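Phytochrome Response Regulator RcpA (Tolypothrix sp. PCC 7601, PDB 1K68) probably relays light signals from a cyanobacterial phytochrome as a CheY-like, magnesium-binding homodimer that is phosphorylated on an aspartate. Local coordinates at residues A[14-17]-A[18-22]; A[113-117]-A[118-122]; A[99-102]-A[103-107]. One frame throughout, in Å; residues are numbered along the deposited sequence.

Contact 1 of 3, residues A[14-17]-A[18-22]; sequences DIRL and IQEAL
D14 meets I18, and I15 meets Q19, one turn apart on helix 12-23, the first helix of the CheY-like (beta/alpha)5 receiver fold. This helix is the crossover of a beta-alpha-beta unit joining the parallel strands 4-8 and 30-34.

The backbone supplies four bonds from residue i+4 back to residue i. I18 N reaches D14 O at 2.8 Å and is nearly straight, with an N-H...O angle of 168°. Q19 N and A21 N likewise bond to I15 O and L17 O. E20 N to R16 O, at 2.9 Å, is more bent.

Side-chain carbons make the next contacts, I15, L17, I18 and A21 being buried. The methyl CG2 of I15 lies 3.7 Å from Q19 CD, the two side chains running alongside each other; the glutamine lends its carbon chain here, and its NE2 makes a weak hydrogen bond to T33. I18 sets CG1 beside its own backbone N (chi1 -65°), which places this methylene 3.0 Å from D14 O while the branched side chain packs on L7 of the sheet. L17 is turned to L118, and the small A21 permits close approach by F122 and V125 of helix 118-135.

The charged ends find their partners outside the helix. D14 OD2 forms a salt bridge with K114, probably balancing the lysine that also reaches the phosphoryl group. R16 and E20 carry opposite charges yet do not pair, R16 NE and E20 OE2 being 6.2 Å apart. Instead, across the dimer interface, R16 makes a salt bridge to D80 of the second subunit and E20 a long, weak ion pair with R55 of that subunit. With CG beside its own backbone N (chi1 -66°), E20 rests CG 3.1 Å from R16 O.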
# COMPACT_ATOMS: atom_id res chain seq x y z
N ASP A 14 -2.52 -3.90 -6.54
CA ASP A 14 -3.88 -3.46 -6.28
C ASP A 14 -4.42 -4.12 -5.02
O ASP A 14 -5.13 -3.49 -4.23
CB ASP A 14 -4.80 -3.80 -7.46
CG ASP A 14 -4.47 -2.99 -8.70
OD1 ASP A 14 -3.86 -1.91 -8.58
OD2 ASP A 14 -4.85 -3.42 -9.81
N ILE A 15 -4.09 -5.39 -4.83
CA ILE A 15 -4.54 -6.10 -3.65
C ILE A 15 -4.05 -5.36 -2.42
O ILE A 15 -4.82 -5.12 -1.48
CB ILE A 15 -4.01 -7.55 -3.62
CG1 ILE A 15 -4.70 -8.38 -4.70
CG2 ILE A 15 -4.25 -8.16 -2.24
CD1 ILE A 15 -4.15 -9.79 -4.85
N ARG A 16 -2.78 -4.98 -2.44
CA ARG A 16 -2.20 -4.26 -1.32
C ARG A 16 -2.96 -2.97 -1.05
O ARG A 16 -3.45 -2.75 0.06
CB ARG A 16 -0.72 -3.93 -1.57
CG ARG A 16 -0.05 -3.28 -0.37
CD ARG A 16 1.44 -2.98 -0.58
NE ARG A 16 1.68 -1.68 -1.19
CZ ARG A 16 1.90 -1.48 -2.49
NH1 ARG A 16 1.91 -2.51 -3.33
NH2 ARG A 16 2.11 -0.25 -2.95
N LEU A 17 -3.06 -2.13 -2.08
CA LEU A 17 -3.74 -0.84 -1.95
C LEU A 17 -5.19 -0.99 -1.49
O LEU A 17 -5.63 -0.33 -0.55
CB LEU A 17 -3.67 -0.11 -3.29
CG LEU A 17 -4.16 1.34 -3.35
CD1 LEU A 17 -3.53 2.03 -4.54
CD2 LEU A 17 -5.68 1.38 -3.43
N ILE A 18 -5.93 -1.87 -2.15
CA ILE A 18 -7.32 -2.11 -1.78
C ILE A 18 -7.42 -2.54 -0.32
O ILE A 18 -8.28 -2.05 0.42
CB ILE A 18 -7.95 -3.19 -2.69
CG1 ILE A 18 -8.01 -2.67 -4.13
CG2 ILE A 18 -9.35 -3.55 -2.20
CD1 ILE A 18 -8.53 -3.68 -5.15
N GLN A 19 -6.55 -3.45 0.11
CA GLN A 19 -6.57 -3.90 1.50
C GLN A 19 -6.21 -2.77 2.47
O GLN A 19 -6.73 -2.72 3.59
CB GLN A 19 -5.60 -5.07 1.71
CG GLN A 19 -6.02 -6.33 0.99
CD GLN A 19 -5.13 -7.52 1.31
OE1 GLN A 19 -3.91 -7.38 1.41
NE2 GLN A 19 -5.74 -8.69 1.45
N GLU A 20 -5.34 -1.86 2.04
CA GLU A 20 -4.94 -0.73 2.87
C GLU A 20 -6.07 0.27 3.02
O GLU A 20 -6.30 0.81 4.11
CB GLU A 20 -3.73 -0.02 2.25
CG GLU A 20 -2.47 -0.85 2.24
CD GLU A 20 -2.11 -1.33 3.62
OE1 GLU A 20 -2.02 -0.47 4.52
OE2 GLU A 20 -1.94 -2.55 3.80
N ALA A 21 -6.77 0.53 1.93
CA ALA A 21 -7.88 1.47 1.95
C ALA A 21 -9.01 0.95 2.82
O ALA A 21 -9.58 1.69 3.62
CB ALA A 21 -8.37 1.73 0.54
N LEU A 22 -9.33 -0.33 2.68
CA LEU A 22 -10.40 -0.93 3.47
C LEU A 22 -10.03 -1.04 4.94
O LEU A 22 -10.90 -1.08 5.81
CB LEU A 22 -10.74 -2.33 2.92
CG LEU A 22 -11.33 -2.41 1.52
CD1 LEU A 22 -11.45 -3.87 1.10
CD2 LEU A 22 -12.69 -1.72 1.49

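Contact 2 of 3, residues A[113-117]-A[118-122]; sequences TKSAN and LSQLF
N117 caps the start of helix 118-135 by receiving the backbone N-H of Q120 on its side-chain oxygen. Asparagine suits this N-cap because a first-turn N-H has no earlier helical carbonyl to bond to.

Among the polar contacts, Q120 N lies 2.8 Å from N117 OD1, in the plane of the amide and on a lone pair. With CG anti to the backbone N (chi1 176°), the asparagine carries OD1 forward over the turn, where S119 N is also near, at 3.0 Å. The backbone carbonyl of N117 is used too: L121 N bonds to N117 O at 2.9 Å with an angle of 165°, the first regular i+4 bond of the helix, and Q120 N adds a weak bond to the same oxygen. Q120 N is thus shared between two acceptors of one residue.

The side-chain contacts are looser. The Q120 chain, extended beyond CG, runs past N117, its CD 3.9 Å from N117 CB. S115, small enough to lie against the helix, sets CB 3.6 Å from Q120 CB. Beside it, L121 CD1 touches K114 CA at 3.9 Å, so the leucine covers the root of the lysine. The long, straight lysine chain then carries NZ to E9 and the phosphoryl group of the modified residue at position 62, the part expected of the receiver-domain lysine.

The loop follows strand 110-113, and the backbone of K114 still bonds to S92, at the end of strand 88-92. The helix turns L121 and F122 onto L17 of helix 12-23, while L118 and F122 also pack on P81 of the second subunit.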
# COMPACT_ATOMS: atom_id res chain seq x y z
N THR A 113 -14.04 1.89 -12.62
CA THR A 113 -12.76 1.75 -13.29
C THR A 113 -11.66 2.21 -12.35
O THR A 113 -11.77 3.25 -11.70
CB THR A 113 -12.70 2.61 -14.56
OG1 THR A 113 -12.91 3.98 -14.21
CG2 THR A 113 -13.78 2.18 -15.54
N LYS A 114 -10.59 1.42 -12.28
CA LYS A 114 -9.47 1.76 -11.42
C LYS A 114 -8.79 3.04 -11.94
O LYS A 114 -8.48 3.15 -13.13
CB LYS A 114 -8.48 0.60 -11.40
CG LYS A 114 -9.03 -0.68 -10.77
CD LYS A 114 -7.99 -1.79 -10.85
CE LYS A 114 -8.47 -3.04 -10.15
NZ LYS A 114 -7.58 -4.18 -10.45
N SER A 115 -8.59 4.01 -11.05
CA SER A 115 -7.94 5.27 -11.44
C SER A 115 -6.50 5.00 -11.86
O SER A 115 -5.91 3.98 -11.50
CB SER A 115 -7.92 6.25 -10.27
OG SER A 115 -9.18 6.33 -9.62
N ALA A 116 -5.93 5.94 -12.62
CA ALA A 116 -4.55 5.83 -13.07
C ALA A 116 -3.65 6.30 -11.92
O ALA A 116 -2.50 5.88 -11.80
CB ALA A 116 -4.35 6.70 -14.30
N ASN A 117 -4.20 7.19 -11.10
CA ASN A 117 -3.50 7.76 -9.95
C ASN A 117 -3.80 6.96 -8.68
O ASN A 117 -4.94 6.90 -8.23
CB ASN A 117 -3.93 9.22 -9.79
CG ASN A 117 -3.32 9.88 -8.57
OD1 ASN A 117 -3.84 9.75 -7.46
ND2 ASN A 117 -2.21 10.59 -8.77
N LEU A 118 -2.76 6.36 -8.11
CA LEU A 118 -2.90 5.55 -6.90
C LEU A 118 -3.72 6.22 -5.80
O LEU A 118 -4.61 5.59 -5.24
CB LEU A 118 -1.52 5.18 -6.36
CG LEU A 118 -0.64 4.27 -7.23
CD1 LEU A 118 0.75 4.18 -6.65
CD2 LEU A 118 -1.26 2.88 -7.32
N SER A 119 -3.43 7.48 -5.50
CA SER A 119 -4.16 8.17 -4.45
C SER A 119 -5.64 8.29 -4.80
O SER A 119 -6.51 8.19 -3.92
CB SER A 119 -3.55 9.56 -4.18
OG SER A 119 -2.26 9.43 -3.59
N GLN A 120 -5.94 8.50 -6.08
CA GLN A 120 -7.32 8.60 -6.52
C GLN A 120 -8.01 7.25 -6.31
O GLN A 120 -9.11 7.17 -5.76
CB GLN A 120 -7.40 8.97 -8.00
CG GLN A 120 -7.44 10.47 -8.27
CD GLN A 120 -7.45 10.80 -9.75
OE1 GLN A 120 -8.15 10.15 -10.54
NE2 GLN A 120 -6.68 11.81 -10.14
N LEU A 121 -7.33 6.18 -6.73
CA LEU A 121 -7.87 4.84 -6.57
C LEU A 121 -8.09 4.56 -5.09
O LEU A 121 -9.11 3.98 -4.69
CB LEU A 121 -6.91 3.81 -7.16
CG LEU A 121 -7.24 2.33 -6.97
CD1 LEU A 121 -8.60 2.00 -7.59
CD2 LEU A 121 -6.15 1.51 -7.61
N PHE A 122 -7.14 4.98 -4.26
CA PHE A 122 -7.26 4.78 -2.82
C PHE A 122 -8.55 5.45 -2.35
O PHE A 122 -9.31 4.87 -1.57
CB PHE A 122 -6.07 5.39 -2.10
CG PHE A 122 -5.97 5.00 -0.64
CD1 PHE A 122 -5.31 3.84 -0.26
CD2 PHE A 122 -6.55 5.80 0.34
CE1 PHE A 122 -5.21 3.48 1.08
CE2 PHE A 122 -6.46 5.45 1.69
CZ PHE A 122 -5.79 4.29 2.06

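Contact 3 of 3, residues A[99-102]-A[103-107]; sequences DIFH and SYDLH
The last turns of helix 97-105 close in a Schellman motif at H107; just before it, H102 and L106 pack together. The positive phi of H107 lets the chain leave the helix, and H107 N bonds to Y104 O at 2.9 Å.

L106 sends CD1 over one face of the H102 imidazole, a CH-pi contact 3.8 Å from the ring centroid and 28° off its normal; the methyl sits off-centre, toward NE2 and CD2. At the opposite end, D99 O is gripped twice by S103, whose N and OG arrive from opposite faces of the carbonyl plane. Lying beside its own backbone N (chi1 -66°), OG comes to 2.8 Å from D99 O, and serine thereby satisfies its hydroxyl within the helix although it is buried. The ring of Y104 meets I100 O with its edge, CD1 being 3.3 Å away, while I100 CG2 lies alongside. F101 and D105 run side by side, ring and carboxylate planes 22° apart, with F101 CE2 lying 4.1 Å from D105 CG.

This helix crosses from strand 88-92 to strand 110-113: I100 and S103 rest on Y111, whose N bonds to Y104 OH, and S103 and L106 lean on L74 of helix 70-79.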
# COMPACT_ATOMS: atom_id res chain seq x y z
N ASP A 99 -17.32 -4.27 -21.93
CA ASP A 99 -17.26 -4.79 -20.57
C ASP A 99 -18.26 -4.04 -19.69
O ASP A 99 -18.92 -4.63 -18.85
CB ASP A 99 -15.85 -4.63 -19.99
CG ASP A 99 -14.89 -5.71 -20.47
OD1 ASP A 99 -13.67 -5.50 -20.42
OD2 ASP A 99 -15.37 -6.78 -20.89
N ILE A 100 -18.37 -2.73 -19.91
CA ILE A 100 -19.29 -1.93 -19.13
C ILE A 100 -20.74 -2.35 -19.38
O ILE A 100 -21.50 -2.64 -18.45
CB ILE A 100 -19.12 -0.44 -19.44
CG1 ILE A 100 -17.72 0.02 -18.99
CG2 ILE A 100 -20.20 0.36 -18.76
CD1 ILE A 100 -17.34 1.42 -19.45
N PHE A 101 -21.11 -2.39 -20.65
CA PHE A 101 -22.46 -2.77 -21.02
C PHE A 101 -22.79 -4.18 -20.56
O PHE A 101 -23.83 -4.42 -19.95
CB PHE A 101 -22.64 -2.71 -22.54
CG PHE A 101 -24.02 -3.09 -23.01
CD1 PHE A 101 -24.99 -2.12 -23.22
CD2 PHE A 101 -24.36 -4.42 -23.20
CE1 PHE A 101 -26.29 -2.47 -23.61
CE2 PHE A 101 -25.65 -4.79 -23.59
CZ PHE A 101 -26.61 -3.81 -23.79
N HIS A 102 -21.91 -5.13 -20.85
CA HIS A 102 -22.17 -6.51 -20.48
C HIS A 102 -22.31 -6.68 -18.97
O HIS A 102 -23.21 -7.38 -18.50
CB HIS A 102 -21.07 -7.42 -21.03
CG HIS A 102 -21.41 -8.87 -21.01
ND1 HIS A 102 -22.58 -9.36 -21.55
CD2 HIS A 102 -20.73 -9.95 -20.55
CE1 HIS A 102 -22.60 -10.68 -21.43
NE2 HIS A 102 -21.49 -11.06 -20.83
N SER A 103 -21.44 -6.04 -18.20
CA SER A 103 -21.50 -6.17 -16.75
C SER A 103 -22.84 -5.69 -16.20
O SER A 103 -23.45 -6.36 -15.37
CB SER A 103 -20.36 -5.39 -16.10
OG SER A 103 -19.10 -5.95 -16.43
N TYR A 104 -23.32 -4.54 -16.66
CA TYR A 104 -24.59 -4.08 -16.14
C TYR A 104 -25.72 -4.97 -16.63
O TYR A 104 -26.67 -5.25 -15.90
CB TYR A 104 -24.85 -2.62 -16.52
CG TYR A 104 -24.15 -1.64 -15.59
CD1 TYR A 104 -22.98 -0.98 -15.98
CD2 TYR A 104 -24.64 -1.41 -14.29
CE1 TYR A 104 -22.32 -0.11 -15.10
CE2 TYR A 104 -23.98 -0.55 -13.41
CZ TYR A 104 -22.83 0.09 -13.82
OH TYR A 104 -22.18 0.95 -12.97
N ASP A 105 -25.59 -5.45 -17.86
CA ASP A 105 -26.62 -6.32 -18.43
C ASP A 105 -26.72 -7.63 -17.65
O ASP A 105 -27.79 -8.22 -17.57
CB ASP A 105 -26.31 -6.60 -19.90
CG ASP A 105 -27.54 -6.97 -20.69
OD1 ASP A 105 -28.48 -6.14 -20.74
OD2 ASP A 105 -27.56 -8.08 -21.24
N LEU A 106 -25.60 -8.07 -17.08
CA LEU A 106 -25.58 -9.31 -16.29
C LEU A 106 -26.03 -9.07 -14.85
O LEU A 106 -26.03 -9.99 -14.03
CB LEU A 106 -24.17 -9.91 -16.28
CG LEU A 106 -23.61 -10.51 -17.57
CD1 LEU A 106 -22.15 -10.84 -17.37
CD2 LEU A 106 -24.40 -11.76 -17.95
N HIS A 107 -26.42 -7.83 -14.56
CA HIS A 107 -26.89 -7.41 -13.25
C HIS A 107 -25.84 -7.08 -12.21
O HIS A 107 -26.09 -7.21 -11.02
CB HIS A 107 -27.88 -8.42 -12.65
CG HIS A 107 -29.22 -8.41 -13.31
ND1 HIS A 107 -30.05 -7.30 -13.28
CD2 HIS A 107 -29.86 -9.34 -14.05
CE1 HIS A 107 -31.14 -7.56 -13.98
NE2 HIS A 107 -31.05 -8.79 -14.46

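Overall arrangement
Contacts 1 and 2 are neighbours, their centres 11 Å apart, and the salt bridge from D14 OD2 to K114 NZ, 2.9 Å, ties them at the phosphorylation site. Their helices, 12-23 and 118-135, also pack against each other, and both contacts touch the second subunit. The side chains of K114 and D14 lie about 5 and 7 Å from the bound magnesium ion, which D10, the phosphorylated D62 and N64 coordinate. Contact 3 is more remote: its centre is 25 Å from that of contact 1, across the centre of the chain, and the side chain of D99 is about 11 Å from the ion. Contacts 2 and 3 approach to about 5 Å between nearest atoms without touching.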